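Local atomic coordinates of putative ubiquinone biosynthesis protein (PDB entry 3MSQ), a protein that belongs to the Coq4 family and probably takes part in the biosynthesis of ubiquinone (coenzyme Q). Residues A[61-65]-A[199-203]; A[129-133]-A[211-215]; A[147-152]-A[187-192]. One frame throughout, in Å; residues are numbered along the deposited sequence.

Contact 1 (A[61-65]-A[199-203])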
loop_
_atom_site.group_PDB
_atom_site.type_symbol
_atom_site.label_atom_id
_atom_site.label_comp_id
_atom_site.label_asym_id
_atom_site.label_seq_id
_atom_site.Cartn_x
_atom_site.Cartn_y
_atom_site.Cartn_z
ATOM N N GLU A 61 28.994 19.816 -18.506
ATOM C CA GLU A 61 29.886 18.677 -18.222
ATOM C C GLU A 61 29.160 17.334 -18.227
ATOM O O GLU A 61 29.730 16.333 -18.655
ATOM C CB GLU A 61 30.703 18.885 -16.932
ATOM C CG GLU A 61 30.173 19.952 -15.984
ATOM C CD GLU A 61 30.408 21.403 -16.376
ATOM O OE1 GLU A 61 31.551 21.749 -16.756
ATOM O OE2 GLU A 61 29.442 22.197 -16.300
ATOM N N VAL A 62 27.896 17.342 -17.776
ATOM C CA VAL A 62 26.970 16.213 -17.684
ATOM C C VAL A 62 26.485 15.914 -19.109
ATOM O O VAL A 62 26.657 14.790 -19.600
ATOM C CB VAL A 62 25.799 16.534 -16.699
ATOM C CG1 VAL A 62 24.674 15.530 -16.836
ATOM C CG2 VAL A 62 26.274 16.597 -15.250
ATOM N N ASN A 63 25.944 16.942 -19.795
ATOM C CA ASN A 63 25.494 16.854 -21.185
ATOM C C ASN A 63 26.568 16.251 -22.125
ATOM O O ASN A 63 26.221 15.628 -23.122
ATOM C CB ASN A 63 25.042 18.216 -21.679
ATOM C CG ASN A 63 24.355 18.159 -23.009
ATOM O OD1 ASN A 63 24.987 18.147 -24.062
ATOM N ND2 ASN A 63 23.049 18.121 -22.991
ATOM N N ALA A 64 27.860 16.413 -21.777
ATOM C CA ALA A 64 28.997 15.832 -22.500
ATOM C C ALA A 64 28.946 14.300 -22.367
ATOM O O ALA A 64 29.031 13.615 -23.395
ATOM C CB ALA A 64 30.316 16.369 -21.950
ATOM N N LEU A 65 28.745 13.767 -21.123
ATOM C CA LEU A 65 28.637 12.329 -20.898
ATOM C C LEU A 65 27.392 11.767 -21.569
ATOM O O LEU A 65 27.434 10.655 -22.082
ATOM C CB LEU A 65 28.618 11.962 -19.408
ATOM C CG LEU A 65 29.783 12.393 -18.497
ATOM C CD1 LEU A 65 29.684 11.699 -17.176
ATOM C CD2 LEU A 65 31.123 12.093 -19.106
ATOM N N ILE A 199 28.192 13.197 -10.682
ATOM C CA ILE A 199 27.664 12.611 -11.920
ATOM C C ILE A 199 28.428 13.031 -13.203
ATOM O O ILE A 199 28.485 12.233 -14.146
ATOM C CB ILE A 199 26.110 12.811 -12.011
ATOM C CG1 ILE A 199 25.421 11.831 -12.968
ATOM C CG2 ILE A 199 25.685 14.250 -12.290
ATOM C CD1 ILE A 199 25.060 10.482 -12.358
ATOM N N ALA A 200 29.053 14.250 -13.206
ATOM C CA ALA A 200 29.819 14.822 -14.334
ATOM C C ALA A 200 31.237 14.269 -14.523
ATOM O O ALA A 200 31.845 14.525 -15.565
ATOM C CB ALA A 200 29.869 16.341 -14.216
ATOM N N GLN A 201 31.758 13.520 -13.529
ATOM C CA GLN A 201 33.124 12.977 -13.519
ATOM C C GLN A 201 33.324 11.679 -14.274
ATOM O O GLN A 201 32.524 10.743 -14.120
ATOM C CB GLN A 201 33.669 12.811 -12.086
ATOM C CG GLN A 201 33.549 14.036 -11.182
ATOM C CD GLN A 201 33.998 15.305 -11.847
ATOM O OE1 GLN A 201 35.151 15.454 -12.251
ATOM N NE2 GLN A 201 33.102 16.269 -11.938
ATOM N N LYS A 202 34.430 11.621 -15.064
ATOM C CA LYS A 202 34.866 10.431 -15.785
ATOM C C LYS A 202 35.783 9.643 -14.836
ATOM O O LYS A 202 37.002 9.629 -15.005
ATOM C CB LYS A 202 35.574 10.796 -17.095
ATOM C CG LYS A 202 34.631 11.131 -18.225
ATOM C CD LYS A 202 35.368 11.392 -19.528
ATOM C CE LYS A 202 34.434 11.691 -20.678
ATOM N NZ LYS A 202 35.103 12.466 -21.750
ATOM N N TRP A 203 35.175 9.028 -13.809
ATOM C CA TRP A 203 35.829 8.279 -12.725
ATOM C C TRP A 203 37.000 7.364 -13.090
ATOM O O TRP A 203 37.978 7.327 -12.347
ATOM C CB TRP A 203 34.791 7.538 -11.849
ATOM C CG TRP A 203 33.763 8.439 -11.230
ATOM C CD1 TRP A 203 32.453 8.566 -11.594
ATOM C CD2 TRP A 203 33.983 9.384 -10.182
ATOM N NE1 TRP A 203 31.836 9.518 -10.816
ATOM C CE2 TRP A 203 32.752 10.037 -9.938
ATOM C CE3 TRP A 203 35.110 9.760 -9.431
ATOM C CZ2 TRP A 203 32.611 11.033 -8.962
ATOM C CZ3 TRP A 203 34.969 10.742 -8.461
ATOM C CH2 TRP A 203 33.732 11.362 -8.229
#

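Contact 2 (A[129-133]-A[211-215])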
loop_
_atom_site.group_PDB
_atom_site.type_symbol
_atom_site.label_atom_id
_atom_site.label_comp_id
_atom_site.label_asym_id
_atom_site.label_seq_id
_atom_site.Cartn_x
_atom_site.Cartn_y
_atom_site.Cartn_z
ATOM N N TYR A 129 31.203 7.202 -5.332
ATOM C CA TYR A 129 30.713 8.453 -4.730
ATOM C C TYR A 129 31.013 8.619 -3.250
ATOM O O TYR A 129 31.615 9.627 -2.884
ATOM C CB TYR A 129 29.202 8.694 -4.980
ATOM C CG TYR A 129 28.768 8.945 -6.408
ATOM C CD1 TYR A 129 29.699 9.095 -7.425
ATOM C CD2 TYR A 129 27.418 9.011 -6.743
ATOM C CE1 TYR A 129 29.302 9.273 -8.745
ATOM C CE2 TYR A 129 27.005 9.190 -8.061
ATOM C CZ TYR A 129 27.953 9.333 -9.061
ATOM O OH TYR A 129 27.577 9.526 -10.371
ATOM N N HIS A 130 30.609 7.649 -2.406
ATOM C CA HIS A 130 30.806 7.718 -0.962
ATOM C C HIS A 130 32.275 7.910 -0.503
ATOM O O HIS A 130 32.493 8.545 0.534
ATOM C CB HIS A 130 30.094 6.555 -0.242
ATOM C CG HIS A 130 30.856 5.277 -0.293
ATOM N ND1 HIS A 130 30.593 4.318 -1.255
ATOM C CD2 HIS A 130 31.877 4.853 0.491
ATOM C CE1 HIS A 130 31.453 3.337 -1.019
ATOM N NE2 HIS A 130 32.251 3.620 0.019
ATOM N N VAL A 131 33.269 7.385 -1.266
ATOM C CA VAL A 131 34.689 7.562 -0.911
ATOM C C VAL A 131 35.172 9.019 -1.086
ATOM O O VAL A 131 35.901 9.523 -0.223
ATOM C CB VAL A 131 35.697 6.489 -1.437
ATOM C CG1 VAL A 131 35.109 5.085 -1.384
ATOM C CG2 VAL A 131 36.216 6.806 -2.826
ATOM N N VAL A 132 34.726 9.690 -2.185
ATOM C CA VAL A 132 35.034 11.087 -2.512
ATOM C C VAL A 132 34.207 12.006 -1.604
ATOM O O VAL A 132 34.773 12.918 -0.991
ATOM C CB VAL A 132 34.847 11.391 -4.023
ATOM C CG1 VAL A 132 35.116 12.864 -4.350
ATOM C CG2 VAL A 132 35.737 10.491 -4.879
ATOM N N ALA A 133 32.886 11.727 -1.477
ATOM C CA ALA A 133 31.950 12.482 -0.643
ATOM C C ALA A 133 32.204 12.352 0.871
ATOM O O ALA A 133 31.812 13.246 1.631
ATOM C CB ALA A 133 30.525 12.088 -0.972
ATOM N N VAL A 211 42.559 11.087 -3.296
ATOM C CA VAL A 211 41.171 11.395 -2.907
ATOM C C VAL A 211 41.058 12.866 -2.468
ATOM O O VAL A 211 40.113 13.553 -2.879
ATOM C CB VAL A 211 40.582 10.395 -1.861
ATOM C CG1 VAL A 211 39.185 10.800 -1.397
ATOM C CG2 VAL A 211 40.557 8.974 -2.399
ATOM N N SER A 212 42.043 13.345 -1.670
ATOM C CA SER A 212 42.137 14.731 -1.194
ATOM C C SER A 212 42.200 15.712 -2.377
ATOM O O SER A 212 41.549 16.754 -2.336
ATOM C CB SER A 212 43.354 14.904 -0.287
ATOM O OG SER A 212 44.485 14.180 -0.744
ATOM N N GLU A 213 42.936 15.332 -3.452
ATOM C CA GLU A 213 43.079 16.091 -4.699
ATOM C C GLU A 213 41.742 16.143 -5.443
ATOM O O GLU A 213 41.369 17.222 -5.909
ATOM C CB GLU A 213 44.198 15.500 -5.589
ATOM C CG GLU A 213 44.520 16.276 -6.868
ATOM C CD GLU A 213 44.985 17.715 -6.715
ATOM O OE1 GLU A 213 45.889 17.973 -5.885
ATOM O OE2 GLU A 213 44.464 18.583 -7.452
ATOM N N ILE A 214 41.013 14.990 -5.540
ATOM C CA ILE A 214 39.696 14.909 -6.187
ATOM C C ILE A 214 38.711 15.826 -5.440
ATOM O O ILE A 214 38.032 16.629 -6.081
ATOM C CB ILE A 214 39.163 13.447 -6.323
ATOM C CG1 ILE A 214 40.131 12.566 -7.136
ATOM C CG2 ILE A 214 37.760 13.420 -6.948
ATOM C CD1 ILE A 214 39.853 11.063 -7.074
ATOM N N ARG A 215 38.666 15.734 -4.094
ATOM C CA ARG A 215 37.802 16.559 -3.238
ATOM C C ARG A 215 38.085 18.058 -3.451
ATOM O O ARG A 215 37.151 18.860 -3.473
ATOM C CB ARG A 215 37.988 16.195 -1.758
ATOM C CG ARG A 215 37.414 14.861 -1.352
ATOM C CD ARG A 215 37.559 14.693 0.134
ATOM N NE ARG A 215 36.884 13.499 0.645
ATOM C CZ ARG A 215 37.498 12.539 1.326
ATOM N NH1 ARG A 215 38.802 12.621 1.577
ATOM N NH2 ARG A 215 36.816 11.489 1.765
#

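Contact 3 (A[147-152]-A[187-192])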
loop_
_atom_site.group_PDB
_atom_site.type_symbol
_atom_site.label_atom_id
_atom_site.label_comp_id
_atom_site.label_asym_id
_atom_site.label_seq_id
_atom_site.Cartn_x
_atom_site.Cartn_y
_atom_site.Cartn_z
ATOM N N ALA A 147 21.450 12.406 0.077
ATOM C CA ALA A 147 21.137 13.794 0.415
ATOM C C ALA A 147 22.144 14.706 -0.257
ATOM O O ALA A 147 21.743 15.709 -0.841
ATOM C CB ALA A 147 21.122 13.988 1.934
ATOM N N PHE A 148 23.423 14.298 -0.277
ATOM C CA PHE A 148 24.518 15.001 -0.962
ATOM C C PHE A 148 24.225 15.040 -2.483
ATOM O O PHE A 148 24.351 16.101 -3.095
ATOM C CB PHE A 148 25.876 14.304 -0.669
ATOM C CG PHE A 148 27.118 14.925 -1.279
ATOM C CD1 PHE A 148 27.403 14.773 -2.632
ATOM C CD2 PHE A 148 28.049 15.586 -0.481
ATOM C CE1 PHE A 148 28.552 15.344 -3.187
ATOM C CE2 PHE A 148 29.202 16.146 -1.041
ATOM C CZ PHE A 148 29.447 16.017 -2.388
ATOM N N PHE A 149 23.773 13.890 -3.056
ATOM C CA PHE A 149 23.448 13.709 -4.475
ATOM C C PHE A 149 22.215 14.523 -4.916
ATOM O O PHE A 149 22.242 15.160 -5.986
ATOM C CB PHE A 149 23.327 12.221 -4.820
ATOM C CG PHE A 149 23.434 11.943 -6.299
ATOM C CD1 PHE A 149 24.651 12.082 -6.966
ATOM C CD2 PHE A 149 22.315 11.566 -7.037
ATOM C CE1 PHE A 149 24.742 11.872 -8.351
ATOM C CE2 PHE A 149 22.410 11.354 -8.419
ATOM C CZ PHE A 149 23.626 11.497 -9.063
ATOM N N LEU A 150 21.155 14.548 -4.052
ATOM C CA LEU A 150 19.916 15.326 -4.252
ATOM C C LEU A 150 20.229 16.845 -4.212
ATOM O O LEU A 150 19.626 17.609 -4.972
ATOM C CB LEU A 150 18.841 14.926 -3.204
ATOM C CG LEU A 150 17.418 15.507 -3.334
ATOM C CD1 LEU A 150 16.632 14.795 -4.393
ATOM C CD2 LEU A 150 16.655 15.354 -2.055
ATOM N N ALA A 151 21.209 17.266 -3.371
ATOM C CA ALA A 151 21.618 18.671 -3.264
ATOM C C ALA A 151 22.291 19.162 -4.541
ATOM O O ALA A 151 22.122 20.321 -4.897
ATOM C CB ALA A 151 22.550 18.868 -2.076
ATOM N N GLN A 152 23.031 18.271 -5.232
ATOM C CA GLN A 152 23.795 18.526 -6.454
ATOM C C GLN A 152 22.982 18.369 -7.727
ATOM O O GLN A 152 22.854 19.317 -8.496
ATOM C CB GLN A 152 24.970 17.549 -6.527
ATOM C CG GLN A 152 26.156 17.906 -5.660
ATOM C CD GLN A 152 27.430 17.361 -6.235
ATOM O OE1 GLN A 152 27.470 16.277 -6.838
ATOM N NE2 GLN A 152 28.489 18.118 -6.083
ATOM N N GLY A 187 24.943 15.859 4.657
ATOM C CA GLY A 187 24.964 15.476 3.256
ATOM C C GLY A 187 24.462 16.573 2.345
ATOM O O GLY A 187 25.172 16.971 1.428
ATOM N N TYR A 188 23.251 17.088 2.612
ATOM C CA TYR A 188 22.641 18.146 1.823
ATOM C C TYR A 188 23.481 19.436 1.841
ATOM O O TYR A 188 23.742 20.014 0.786
ATOM C CB TYR A 188 21.189 18.413 2.265
ATOM C CG TYR A 188 20.359 19.023 1.155
ATOM C CD1 TYR A 188 20.340 20.403 0.947
ATOM C CD2 TYR A 188 19.632 18.219 0.276
ATOM C CE1 TYR A 188 19.610 20.967 -0.101
ATOM C CE2 TYR A 188 18.891 18.773 -0.771
ATOM C CZ TYR A 188 18.890 20.147 -0.962
ATOM O OH TYR A 188 18.159 20.691 -1.992
ATOM N N ARG A 189 23.921 19.864 3.035
ATOM C CA ARG A 189 24.719 21.060 3.262
ATOM C C ARG A 189 26.020 21.025 2.454
ATOM O O ARG A 189 26.279 21.968 1.702
ATOM C CB ARG A 189 24.989 21.190 4.758
ATOM C CG ARG A 189 25.406 22.563 5.257
ATOM C CD ARG A 189 25.537 22.579 6.787
ATOM N NE ARG A 189 26.136 21.360 7.366
ATOM C CZ ARG A 189 27.430 21.021 7.296
ATOM N NH1 ARG A 189 28.299 21.793 6.645
ATOM N NH2 ARG A 189 27.856 19.894 7.855
ATOM N N VAL A 190 26.793 19.910 2.561
ATOM C CA VAL A 190 28.070 19.692 1.878
ATOM C C VAL A 190 27.892 19.611 0.365
ATOM O O VAL A 190 28.686 20.196 -0.372
ATOM C CB VAL A 190 28.865 18.486 2.453
ATOM C CG1 VAL A 190 30.184 18.269 1.693
ATOM C CG2 VAL A 190 29.138 18.655 3.938
ATOM N N GLY A 191 26.869 18.888 -0.067
ATOM C CA GLY A 191 26.504 18.718 -1.467
ATOM C C GLY A 191 26.120 20.032 -2.121
ATOM O O GLY A 191 26.526 20.292 -3.246
ATOM N N SER A 192 25.378 20.897 -1.394
ATOM C CA SER A 192 24.942 22.229 -1.832
ATOM C C SER A 192 26.126 23.166 -2.007
ATOM O O SER A 192 26.029 24.121 -2.774
ATOM C CB SER A 192 24.002 22.845 -0.807
ATOM O OG SER A 192 22.784 22.129 -0.777
#

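Contact 1 (A[61-65]-A[199-203])
Leu65 and Val62, one turn apart on helix 60-68, lie against the loop 199-203 in the all-helical Coq4 fold, a helix-on-loop contact in which nothing polar passes between the two segments. Two kinds of meeting make it up.

The first is purely apolar and centres on Ala200, whose CA lies 4.6 Å from the CA of Val62, the nearest backbone approach. One branch of Val62 does the work: CG2, standing beside the backbone N and anti to the carbonyl carbon because chi1 is 167°, sits 3.7 Å from Ala200 CB. The same methyl touches CG2 of Ile199. Glu61 adds only the base of its chain, CB coming within 3.8 Å of Ala200 CB, while the bend at chi2 leads its carboxylate away.

The second sets the two methyls of Leu65, one against backbone carbonyls and the other against a lysine chain. CD1 rests against the backbone oxygens of Ile199 and Ala200, 3.9 Å from Ala200 O. CD2 goes to the aliphatic part of Lys202, where the two side chains run alongside each other with opposite headings. Lys202 is the centre of an inverse gamma turn, and its extended chain runs on to a salt bridge between its NZ and Glu68, farther along helix 60-68. Trp70 lies beside both Leu65 and Lys202, and Leu56 of helix 47-56 meets both Val62 and Ile199. Along the lysine chain, Leu65 CD2 is 3.7 Å from Lys202 CG and just as far from Lys202 CE.

Contact 2 (A[129-133]-A[211-215])
With chi1 at -72° and the chain extended from CG to NE, Arg215 lies alongside the end of helix 114-133 and brings its NE to Val132 O. Val132 in turn has CG1 anti to its own N, which carries that methyl to CG2 of Ile214.

The bond from Arg215 NE to Val132 O measures 2.7 Å and is bent, with 137° at the hydrogen. NE comes in tilted from the carbonyl plane, and the oxygen in turn stands somewhat out of the guanidinium plane, at its edge. Arg215 NH2 reaches to within 2.9 Å of Val131 O, yet the angle is too poor for a hydrogen bond. Both oxygens belong to the last turn of helix 114-133, so a cationic group there would probably be welcomed by the negative end of the helix dipole. One face of the guanidinium is covered off-centre by CG1 of Val211, which also lies 3.7 Å from Val131 O.

Apart from this polar bridge the contact is apolar. Val132 CG1 meets Ile214 CG2 at 3.7 Å, with the two side chains crossing at about a right angle, and Val132 CG2 reaches the same isoleucine methyl more loosely.

The helix segments themselves cross at -80°, their axes 9.8 Å apart at closest approach, a steep and rather open crossing. Leu88 of helix 88-98 touches Val131, Val132 and Ile214, and Trp203, in the loop before helix 211-218, packs on Val132; Val211 also shares backbone hydrogen bonding with Gly86, just ahead of helix 88-98.

Contact 3 (A[147-152]-A[187-192])
Tyr188 O is gripped twice within its own helix, by Ser192 N at 2.9 Å and by Ser192 OG at 2.8 Å, the two donors arriving from opposite faces of the carbonyl plane. Against this same oxygen leans the CB of Ala151, from helix 139-152.

That methyl stands over the centre of the Tyr188 ring, 3.7 Å from its centroid and 7° off the normal, a CH-pi contact. The ring lies there because Tyr188 CG is anti to the backbone N (chi1 -155°).

Across from it, the Phe148 ring takes CA of Gly191 over one face, 3.7 Å from its centroid, and has Val190 CG1 at its edge. Gly187 and Gly191, spaced as in a GxxxG motif, let the axes come within 7.0 Å, crossing at -39°. Phe148 CA meets Gly187 O at 3.2 Å, a CA-H...O contact.

Gln152 lays CG on Gly191 O, while NE2 bonds to the carbonyls of Thr194 and Gly196. In the second subunit, Phe177 packs on Leu150 and Met181 on Tyr188. With no conventional hydrogen bond between the segments, the helices are held by backbone-close van der Waals contact, CH-pi and CA-H...O interactions.

Overall arrangement
Contact 3 lies nearest the chain's centre and is mostly buried; it joins helices 139-152 and 177-192 at close range. Contact 2, also buried though farther out, is a wide helix crossing, the only one with a hydrogen bond between its segments. Contact 1 is partly buried and sets a helix against a loop through aliphatic side chains and backbone carbonyls. No helix is common to two contacts, but loop 199-203 of contact 1 lies between helix 177-192 of contact 3 and helix 211-218 of contact 2. Aromatic residues tie them together: Tyr129 of contact 2 meets Trp203 and Ile199 of contact 1 and Phe149 of contact 3, which also touches Ile199. Only contact 3 reaches a second subunit.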